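Spindle pole body-associated protein VIK1 (Saccharomyces cerevisiae, PDB 2O0A) partners the minus end-directed motor KAR3, recruiting it to microtubules and the spindle pole body, and helps the heterodimer cross-link antiparallel microtubules. Local coordinates at residues Arg11-Glu16 against Phe61-Pro66; Gly24-Tyr29 against Thr262-Leu267; Gln78-Tyr83 against Lys92-Ile97. One frame throughout, in Å; residues are numbered along the deposited sequence.

Overall arrangement
The three contacts trace how the C-terminal motor homology domain is assembled around its central sheet. Interaction centres lie about 12 Å apart for 1 and 2, about 13 Å for 1 and 3, and about 8 Å for 2 and 3. Helix 4-23 leads into strand 27-32, and strand 63-66 into helix 72-89 and strand 94-99. The segments of interactions 1 and 2 alternate along the chain; both segments of interaction 3 follow interaction 1 and fall between those of interaction 2. Strands 63-66, 27-32, 265-270 and 94-99 are successive parallel neighbours in the sheet. Helices 4-23 and 72-89 and the last strand, 265-270, are thereby joined in one kinesin-like framework, although this domain lacks a nucleotide-binding site.

Interaction 1 (Arg11-Glu16 against Phe61-Pro66); sequences RSRRLE and FNRVIP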
loop_
_atom_site.group_PDB
_atom_site.type_symbol
_atom_site.label_atom_id
_atom_site.label_comp_id
_atom_site.label_asym_id
_atom_site.label_seq_id
_atom_site.Cartn_x
_atom_site.Cartn_y
_atom_site.Cartn_z
ATOM N N ARG A 11 12.698 16.883 5.769
ATOM C CA ARG A 11 12.937 16.926 7.205
ATOM C C ARG A 11 11.691 16.506 7.979
ATOM O O ARG A 11 11.776 15.682 8.907
ATOM C CB ARG A 11 13.390 18.324 7.624
ATOM C CG ARG A 11 13.696 18.451 9.106
ATOM C CD ARG A 11 14.074 19.884 9.500
ATOM N NE ARG A 11 13.125 20.888 9.019
ATOM C CZ ARG A 11 12.022 21.264 9.662
ATOM N NH1 ARG A 11 11.699 20.718 10.829
ATOM N NH2 ARG A 11 11.231 22.188 9.133
ATOM N N SER A 12 10.541 17.044 7.562
ATOM C CA SER A 12 9.264 16.740 8.197
ATOM C C SER A 12 8.903 15.266 8.073
ATOM O O SER A 12 8.502 14.646 9.053
ATOM C CB SER A 12 8.141 17.595 7.634
ATOM O OG SER A 12 7.000 17.449 8.452
ATOM N N ARG A 13 9.055 14.687 6.885
ATOM C CA ARG A 13 8.663 13.281 6.728
ATOM C C ARG A 13 9.534 12.324 7.548
ATOM O O ARG A 13 9.058 11.286 8.021
ATOM C CB ARG A 13 8.633 12.881 5.246
ATOM C CG ARG A 13 7.648 13.704 4.429
ATOM C CD ARG A 13 6.230 13.639 4.952
ATOM N NE ARG A 13 5.339 14.355 4.037
ATOM C CZ ARG A 13 5.048 15.653 4.110
ATOM N NH1 ARG A 13 5.542 16.422 5.087
ATOM N NH2 ARG A 13 4.246 16.195 3.207
ATOM N N ARG A 14 10.815 12.677 7.713
ATOM C CA ARG A 14 11.702 11.911 8.583
ATOM C C ARG A 14 11.249 11.998 10.038
ATOM O O ARG A 14 11.196 10.980 10.737
ATOM C CB ARG A 14 13.143 12.388 8.423
ATOM C CG ARG A 14 13.792 11.883 7.144
ATOM C CD ARG A 14 15.225 12.397 7.008
ATOM N NE ARG A 14 15.763 12.216 5.660
ATOM C CZ ARG A 14 16.904 12.749 5.227
ATOM N NH1 ARG A 14 17.644 13.505 6.031
ATOM N NH2 ARG A 14 17.308 12.525 3.985
ATOM N N LEU A 15 10.902 13.203 10.490
ATOM C CA LEU A 15 10.425 13.393 11.866
ATOM C C LEU A 15 9.072 12.708 12.101
ATOM O O LEU A 15 8.842 12.098 13.153
ATOM C CB LEU A 15 10.342 14.889 12.223
ATOM C CG LEU A 15 11.617 15.709 12.472
ATOM C CD1 LEU A 15 11.244 17.164 12.742
ATOM C CD2 LEU A 15 12.410 15.164 13.652
ATOM N N GLU A 16 8.186 12.777 11.107
ATOM C CA GLU A 16 6.874 12.145 11.226
ATOM C C GLU A 16 7.012 10.652 11.384
ATOM O O GLU A 16 6.336 10.034 12.207
ATOM C CB GLU A 16 6.046 12.422 9.986
ATOM C CG GLU A 16 5.584 13.842 9.855
ATOM C CD GLU A 16 5.072 14.151 8.465
ATOM O OE1 GLU A 16 4.222 13.368 7.932
ATOM O OE2 GLU A 16 5.522 15.179 7.911
ATOM N N PHE A 61 -5.607 11.112 10.066
ATOM C CA PHE A 61 -4.697 10.239 9.333
ATOM C C PHE A 61 -3.289 10.678 9.682
ATOM O O PHE A 61 -3.073 11.810 10.133
ATOM C CB PHE A 61 -4.903 10.420 7.835
ATOM C CG PHE A 61 -6.240 9.929 7.343
ATOM C CD1 PHE A 61 -6.371 8.646 6.834
ATOM C CD2 PHE A 61 -7.359 10.754 7.397
ATOM C CE1 PHE A 61 -7.597 8.183 6.394
ATOM C CE2 PHE A 61 -8.602 10.299 6.957
ATOM C CZ PHE A 61 -8.717 9.012 6.450
ATOM N N ASN A 62 -2.308 9.807 9.458
ATOM C CA ASN A 62 -0.939 10.254 9.659
ATOM C C ASN A 62 -0.631 11.462 8.772
ATOM O O ASN A 62 0.050 12.411 9.196
ATOM C CB ASN A 62 0.043 9.098 9.449
ATOM C CG ASN A 62 -0.171 7.983 10.457
ATOM O OD1 ASN A 62 -0.613 6.909 10.103
ATOM N ND2 ASN A 62 0.079 8.267 11.731
ATOM N N ARG A 63 -1.155 11.442 7.552
ATOM C CA ARG A 63 -1.091 12.585 6.653
ATOM C C ARG A 63 -2.208 12.448 5.623
ATOM O O ARG A 63 -2.557 11.330 5.226
ATOM C CB ARG A 63 0.287 12.661 5.981
ATOM C CG ARG A 63 0.463 13.821 5.019
ATOM C CD ARG A 63 1.916 14.194 4.845
ATOM N NE ARG A 63 2.520 14.848 6.015
ATOM C CZ ARG A 63 2.354 16.130 6.336
ATOM N NH1 ARG A 63 1.582 16.922 5.598
ATOM N NH2 ARG A 63 2.967 16.626 7.404
ATOM N N VAL A 64 -2.768 13.588 5.225
ATOM C CA VAL A 64 -3.729 13.708 4.124
ATOM C C VAL A 64 -2.991 14.347 2.960
ATOM O O VAL A 64 -2.447 15.453 3.055
ATOM C CB VAL A 64 -4.977 14.534 4.542
ATOM C CG1 VAL A 64 -5.865 14.819 3.329
ATOM C CG2 VAL A 64 -5.732 13.770 5.608
ATOM N N ILE A 65 -2.930 13.611 1.860
ATOM C CA ILE A 65 -2.087 13.957 0.736
ATOM C C ILE A 65 -2.937 14.344 -0.463
ATOM O O ILE A 65 -3.711 13.531 -0.945
ATOM C CB ILE A 65 -1.189 12.732 0.357
ATOM C CG1 ILE A 65 -0.295 12.333 1.535
ATOM C CG2 ILE A 65 -0.357 13.028 -0.869
ATOM C CD1 ILE A 65 0.267 10.908 1.420
ATOM N N PRO A 66 -2.777 15.578 -0.968
ATOM C CA PRO A 66 -3.584 16.000 -2.114
ATOM C C PRO A 66 -3.011 15.541 -3.456
ATOM O O PRO A 66 -1.913 15.952 -3.841
ATOM C CB PRO A 66 -3.565 17.531 -2.001
ATOM C CG PRO A 66 -2.261 17.834 -1.328
ATOM C CD PRO A 66 -1.866 16.640 -0.502
HETATM O O HOH W 1 2.676 12.119 9.781
#
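A salt-bridge network of R13, E16 and R63 ties helix 4-23 to strand 63-66, an edge strand of the central sheet of the motor homology domain. R63 reaches over with CG anti to the backbone N (chi1 180°) and bends further out, which presents its guanidinium side-on to the carboxylate. Its NE meets E16 OE1 at 3.0 Å in a nearly straight bond lying in the guanidinium plane. NH2 approaches E16 OE2, also at 3.0 Å, but from above the carboxylate plane and along a more bent path. S12 OG donates to the anti lone pair of that same OE2 at 2.8 Å, while R13 NH1 adds a weak bond to it. The R13 and R63 guanidinium groups stack face to face, centres 3.5 Å apart and planes at 2°. A water donates to both E16 OE1 and the backbone oxygen N62 O, extending the link to the backbone next to R63. The NE of R13 forms a salt bridge with E79 of helix 72-89. With E16 and E79 supplying negative charge beside the paired arginines, the stack is probably well compensated, and E16 is likely to stay ionised.

Interaction 2 (Gly24-Tyr29 against Thr262-Leu267); sequences GTMRCY and TKSFFL
Y29 holds its CG anti to the carbonyl carbon (chi1 -73°), whereas F265 places its own anti to the backbone N (chi1 -173°), and these different choices swing the two rings into an offset stack on one face of the sheet. The ring centroids are 4.4 Å apart with planes at 8°, and F265 CZ lies over the rim of the tyrosine ring, 3.3 Å from Y29 CD2. The extended chain of R27 lies on the same face, its CD 3.8 Å from F265 CD1. A water accepts from R27 N and R27 NH1 and donates to S264 O, bridging the two backbones through R27 and S264. E21 forms a salt bridge to each of R27 and K263, gathering these two like charges round one carboxylate. Along the backbones, F266 N donates to R27 O at 2.9 Å, and Y29 N to F266 O at 2.9 Å, a ladder of parallel strands. On the other face F266 packs beside C28, and M26 brings SD to the edge of the F266 ring, 5.0 Å from its centroid, in a Met-aromatic contact; V286 of helix 276-289 touches all three. Strand 27-32, first along the chain, and strand 265-270, last along it, thus run side by side between helices 72-89 and 276-289, the layered alpha/beta arrangement of the kinesin motor fold.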
loop_
_atom_site.group_PDB
_atom_site.type_symbol
_atom_site.label_atom_id
_atom_site.label_comp_id
_atom_site.label_asym_id
_atom_site.label_seq_id
_atom_site.Cartn_x
_atom_site.Cartn_y
_atom_site.Cartn_z
ATOM N N GLY A 24 4.060 3.689 18.284
ATOM C CA GLY A 24 3.571 2.362 17.880
ATOM C C GLY A 24 2.278 2.452 17.090
ATOM O O GLY A 24 1.438 1.544 17.139
ATOM N N THR A 25 2.146 3.550 16.345
ATOM C CA THR A 25 0.937 3.888 15.609
ATOM C C THR A 25 0.830 3.051 14.334
ATOM O O THR A 25 1.840 2.797 13.673
ATOM C CB THR A 25 0.942 5.385 15.202
ATOM O OG1 THR A 25 1.425 6.188 16.291
ATOM C CG2 THR A 25 -0.458 5.832 14.842
ATOM N N MET A 26 -0.389 2.636 14.006
ATOM C CA MET A 26 -0.645 1.937 12.747
ATOM C C MET A 26 -0.776 2.979 11.635
ATOM O O MET A 26 -1.652 3.853 11.688
ATOM C CB MET A 26 -1.910 1.075 12.841
ATOM C CG MET A 26 -2.301 0.412 11.532
ATOM S SD MET A 26 -1.000 -0.674 10.910
ATOM C CE MET A 26 -1.107 -2.017 12.075
ATOM N N ARG A 27 0.101 2.887 10.633
ATOM C CA ARG A 27 0.151 3.878 9.560
ATOM C C ARG A 27 -1.098 3.825 8.695
ATOM O O ARG A 27 -1.482 2.764 8.194
ATOM C CB ARG A 27 1.388 3.646 8.688
ATOM C CG ARG A 27 2.666 4.120 9.307
ATOM C CD ARG A 27 3.875 3.621 8.524
ATOM N NE ARG A 27 5.106 4.105 9.141
ATOM C CZ ARG A 27 5.698 3.531 10.184
ATOM N NH1 ARG A 27 5.168 2.457 10.759
ATOM N NH2 ARG A 27 6.818 4.042 10.668
ATOM N N CYS A 28 -1.736 4.987 8.543
ATOM C CA CYS A 28 -2.934 5.130 7.711
ATOM C C CYS A 28 -2.932 6.521 7.091
ATOM O O CYS A 28 -2.984 7.544 7.785
ATOM C CB CYS A 28 -4.193 4.874 8.528
ATOM S SG CYS A 28 -5.703 4.814 7.551
ATOM N N TYR A 29 -2.805 6.546 5.768
ATOM C CA TYR A 29 -2.670 7.775 5.016
ATOM C C TYR A 29 -3.826 7.916 4.062
ATOM O O TYR A 29 -4.264 6.922 3.506
ATOM C CB TYR A 29 -1.372 7.717 4.212
ATOM C CG TYR A 29 -0.139 7.881 5.077
ATOM C CD1 TYR A 29 0.560 9.076 5.058
ATOM C CD2 TYR A 29 0.327 6.840 5.908
ATOM C CE1 TYR A 29 1.701 9.253 5.841
ATOM C CE2 TYR A 29 1.468 7.010 6.695
ATOM C CZ TYR A 29 2.136 8.211 6.651
ATOM O OH TYR A 29 3.268 8.397 7.421
ATOM N N THR A 262 4.093 -8.422 9.683
ATOM C CA THR A 262 4.897 -7.485 8.885
ATOM C C THR A 262 4.567 -6.062 9.311
ATOM O O THR A 262 3.534 -5.832 9.958
ATOM C CB THR A 262 4.690 -7.664 7.332
ATOM O OG1 THR A 262 3.367 -7.253 6.962
ATOM C CG2 THR A 262 4.870 -9.103 6.904
ATOM N N LYS A 263 5.448 -5.118 8.978
ATOM C CA LYS A 263 5.169 -3.706 9.184
ATOM C C LYS A 263 4.156 -3.286 8.131
ATOM O O LYS A 263 4.283 -3.670 6.978
ATOM C CB LYS A 263 6.423 -2.845 9.015
ATOM C CG LYS A 263 7.542 -3.111 10.008
ATOM C CD LYS A 263 7.200 -2.551 11.370
ATOM C CE LYS A 263 7.453 -1.061 11.464
ATOM N NZ LYS A 263 7.118 -0.554 12.840
ATOM N N SER A 264 3.169 -2.495 8.545
ATOM C CA SER A 264 2.069 -2.089 7.650
ATOM C C SER A 264 1.999 -0.598 7.337
ATOM O O SER A 264 2.375 0.271 8.129
ATOM C CB SER A 264 0.700 -2.517 8.217
ATOM O OG SER A 264 0.593 -3.918 8.384
ATOM N N PHE A 265 1.463 -0.311 6.158
ATOM C CA PHE A 265 1.191 1.058 5.747
ATOM C C PHE A 265 -0.126 1.003 4.991
ATOM O O PHE A 265 -0.179 0.463 3.878
ATOM C CB PHE A 265 2.330 1.519 4.820
ATOM C CG PHE A 265 2.300 2.985 4.417
ATOM C CD1 PHE A 265 3.379 3.816 4.745
ATOM C CD2 PHE A 265 1.263 3.516 3.623
ATOM C CE1 PHE A 265 3.423 5.160 4.334
ATOM C CE2 PHE A 265 1.293 4.864 3.225
ATOM C CZ PHE A 265 2.381 5.684 3.577
ATOM N N PHE A 266 -1.193 1.553 5.577
ATOM C CA PHE A 266 -2.483 1.590 4.877
ATOM C C PHE A 266 -2.602 2.884 4.099
ATOM O O PHE A 266 -2.333 3.963 4.624
ATOM C CB PHE A 266 -3.640 1.459 5.874
ATOM C CG PHE A 266 -3.807 0.070 6.427
ATOM C CD1 PHE A 266 -4.712 -0.818 5.843
ATOM C CD2 PHE A 266 -3.037 -0.368 7.514
ATOM C CE1 PHE A 266 -4.867 -2.118 6.365
ATOM C CE2 PHE A 266 -3.192 -1.672 8.027
ATOM C CZ PHE A 266 -4.103 -2.533 7.454
ATOM N N LEU A 267 -3.030 2.760 2.847
ATOM C CA LEU A 267 -3.208 3.888 1.958
ATOM C C LEU A 267 -4.664 3.892 1.485
ATOM O O LEU A 267 -5.117 2.931 0.861
ATOM C CB LEU A 267 -2.252 3.781 0.757
ATOM C CG LEU A 267 -2.338 4.954 -0.220
ATOM C CD1 LEU A 267 -1.952 6.286 0.438
ATOM C CD2 LEU A 267 -1.473 4.695 -1.478
HETATM O O HOH W 2 2.490 1.099 10.681
#

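Interaction 3 (Gln78-Tyr83 against Lys92-Ile97); sequences QEYSVY and KNFNLI
Helix 78-83, bearing Y80 and Y83, runs nearly antiparallel to strand 94-97, at 155° with the axes 11.2 Å apart at closest approach. The helix is irregular here, with a wider pi-type turn at 78-80 and a kink where the amides of V82 and Y83 lack their bonds to the preceding turn. Even the nearest backbone pair, Y80 and L96, has CA atoms 9.4 Å apart, and long side chains span the interval. Y83 has CG anti to the backbone N (chi1 164°), which sends its ring toward the strand. Its OH donates to N95 O at 2.7 Å, within the carbonyl plane and on a lone pair. Alongside, F94 turns its edge toward the face of Y83 in an offset edge-to-face pair, centroids 5.7 Å apart and planes at 75°; Y83 CE2 and F94 CD1 are 3.7 Å apart. A phenylalanine in place of Y83 would probably keep much of this ring packing but leave N95 O without its hydroxyl donor in a buried setting. Y80 also works through the end of its ring: its OH comes within 3.7 Å of F94 CE1 and 3.8 Å of L96 CB, and Y80 CE1 rests 4.0 Å from L96 CD2. The side chain of N95 starts away from the helix and bonds to T262, S264 and the backbone N of F265, so this one residue joins the helix and the adjoining strand. F265 also meets the rings of both tyrosines. Such packing belongs to a beta-alpha-beta crossover, in which helix 72-89 connects the parallel strands 63-66 and 94-99 and packs against one face of the sheet.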
loop_
_atom_site.group_PDB
_atom_site.type_symbol
_atom_site.label_atom_id
_atom_site.label_comp_id
_atom_site.label_asym_id
_atom_site.label_seq_id
_atom_site.Cartn_x
_atom_site.Cartn_y
_atom_site.Cartn_z
ATOM N N GLN A 78 8.378 11.103 -2.135
ATOM C CA GLN A 78 8.222 12.113 -1.083
ATOM C C GLN A 78 7.517 11.580 0.160
ATOM O O GLN A 78 7.915 11.870 1.290
ATOM C CB GLN A 78 7.463 13.311 -1.670
ATOM C CG GLN A 78 7.057 14.423 -0.716
ATOM C CD GLN A 78 6.367 15.542 -1.478
ATOM O OE1 GLN A 78 6.974 16.186 -2.345
ATOM N NE2 GLN A 78 5.099 15.764 -1.180
ATOM N N GLU A 79 6.447 10.830 -0.050
ATOM C CA GLU A 79 5.558 10.499 1.056
ATOM C C GLU A 79 5.796 9.113 1.621
ATOM O O GLU A 79 5.586 8.895 2.813
ATOM C CB GLU A 79 4.090 10.610 0.621
ATOM C CG GLU A 79 3.658 12.028 0.154
ATOM C CD GLU A 79 3.766 13.078 1.259
ATOM O OE1 GLU A 79 3.757 12.710 2.455
ATOM O OE2 GLU A 79 3.844 14.279 0.903
ATOM N N TYR A 80 6.238 8.186 0.762
ATOM C CA TYR A 80 6.364 6.777 1.142
ATOM C C TYR A 80 7.810 6.345 1.419
ATOM O O TYR A 80 8.033 5.407 2.195
ATOM C CB TYR A 80 5.771 5.942 -0.001
ATOM C CG TYR A 80 5.824 4.456 0.191
ATOM C CD1 TYR A 80 4.944 3.809 1.058
ATOM C CD2 TYR A 80 6.734 3.686 -0.537
ATOM C CE1 TYR A 80 4.985 2.440 1.211
ATOM C CE2 TYR A 80 6.769 2.315 -0.384
ATOM C CZ TYR A 80 5.902 1.706 0.475
ATOM O OH TYR A 80 5.972 0.345 0.611
ATOM N N SER A 81 8.766 7.040 0.817
ATOM C CA SER A 81 10.156 6.565 0.808
ATOM C C SER A 81 10.818 6.469 2.187
ATOM O O SER A 81 11.648 5.594 2.406
ATOM C CB SER A 81 11.023 7.414 -0.128
ATOM O OG SER A 81 11.171 8.709 0.394
ATOM N N VAL A 82 10.469 7.345 3.125
ATOM C CA VAL A 82 11.056 7.243 4.468
ATOM C C VAL A 82 10.686 5.916 5.167
ATOM O O VAL A 82 11.547 5.223 5.733
ATOM C CB VAL A 82 10.684 8.464 5.343
ATOM C CG1 VAL A 82 11.224 8.289 6.745
ATOM C CG2 VAL A 82 11.203 9.762 4.708
ATOM N N TYR A 83 9.406 5.555 5.106
ATOM C CA TYR A 83 8.941 4.267 5.609
ATOM C C TYR A 83 9.628 3.098 4.886
ATOM O O TYR A 83 10.128 2.158 5.516
ATOM C CB TYR A 83 7.432 4.202 5.413
ATOM C CG TYR A 83 6.808 2.834 5.508
ATOM C CD1 TYR A 83 6.602 2.230 6.743
ATOM C CD2 TYR A 83 6.414 2.133 4.354
ATOM C CE1 TYR A 83 6.013 0.982 6.850
ATOM C CE2 TYR A 83 5.812 0.880 4.441
ATOM C CZ TYR A 83 5.609 0.304 5.692
ATOM O OH TYR A 83 5.011 -0.911 5.834
ATOM N N LYS A 92 13.092 -5.446 7.935
ATOM C CA LYS A 92 11.774 -5.807 8.436
ATOM C C LYS A 92 10.867 -6.026 7.248
ATOM O O LYS A 92 10.698 -5.113 6.430
ATOM C CB LYS A 92 11.208 -4.709 9.339
ATOM C CG LYS A 92 11.805 -4.720 10.753
ATOM C CD LYS A 92 11.095 -3.744 11.642
ATOM C CE LYS A 92 11.738 -3.686 13.020
ATOM N NZ LYS A 92 10.770 -3.075 13.969
ATOM N N ASN A 93 10.315 -7.229 7.141
ATOM C CA ASN A 93 9.288 -7.509 6.126
ATOM C C ASN A 93 8.137 -6.544 6.313
ATOM O O ASN A 93 7.764 -6.216 7.458
ATOM C CB ASN A 93 8.809 -8.953 6.242
ATOM C CG ASN A 93 9.928 -9.936 6.048
ATOM O OD1 ASN A 93 10.914 -9.674 5.333
ATOM N ND2 ASN A 93 9.798 -11.082 6.711
ATOM N N PHE A 94 7.595 -6.051 5.204
ATOM C CA PHE A 94 6.688 -4.922 5.291
ATOM C C PHE A 94 5.677 -4.895 4.169
ATOM O O PHE A 94 5.743 -5.678 3.241
ATOM C CB PHE A 94 7.451 -3.591 5.402
ATOM C CG PHE A 94 8.251 -3.184 4.172
ATOM C CD1 PHE A 94 7.917 -2.022 3.490
ATOM C CD2 PHE A 94 9.376 -3.920 3.739
ATOM C CE1 PHE A 94 8.645 -1.588 2.386
ATOM C CE2 PHE A 94 10.135 -3.492 2.643
ATOM C CZ PHE A 94 9.761 -2.318 1.954
ATOM N N ASN A 95 4.732 -3.972 4.267
ATOM C CA ASN A 95 3.663 -3.939 3.278
ATOM C C ASN A 95 3.169 -2.549 2.966
ATOM O O ASN A 95 3.467 -1.576 3.674
ATOM C CB ASN A 95 2.503 -4.867 3.691
ATOM C CG ASN A 95 1.708 -4.346 4.867
ATOM O OD1 ASN A 95 1.148 -3.245 4.830
ATOM N ND2 ASN A 95 1.618 -5.158 5.930
ATOM N N LEU A 96 2.433 -2.477 1.855
ATOM C CA LEU A 96 1.629 -1.323 1.500
ATOM C C LEU A 96 0.267 -1.878 1.130
ATOM O O LEU A 96 0.140 -2.645 0.179
ATOM C CB LEU A 96 2.271 -0.575 0.322
ATOM C CG LEU A 96 1.469 0.556 -0.323
ATOM C CD1 LEU A 96 1.024 1.575 0.716
ATOM C CD2 LEU A 96 2.249 1.231 -1.470
ATOM N N ILE A 97 -0.745 -1.529 1.921
ATOM C CA ILE A 97 -2.105 -2.022 1.698
ATOM C C ILE A 97 -2.930 -0.853 1.174
ATOM O O ILE A 97 -3.204 0.091 1.918
ATOM C CB ILE A 97 -2.702 -2.620 2.993
ATOM C CG1 ILE A 97 -1.876 -3.841 3.399
ATOM C CG2 ILE A 97 -4.199 -3.007 2.772
ATOM C CD1 ILE A 97 -2.118 -4.337 4.820
#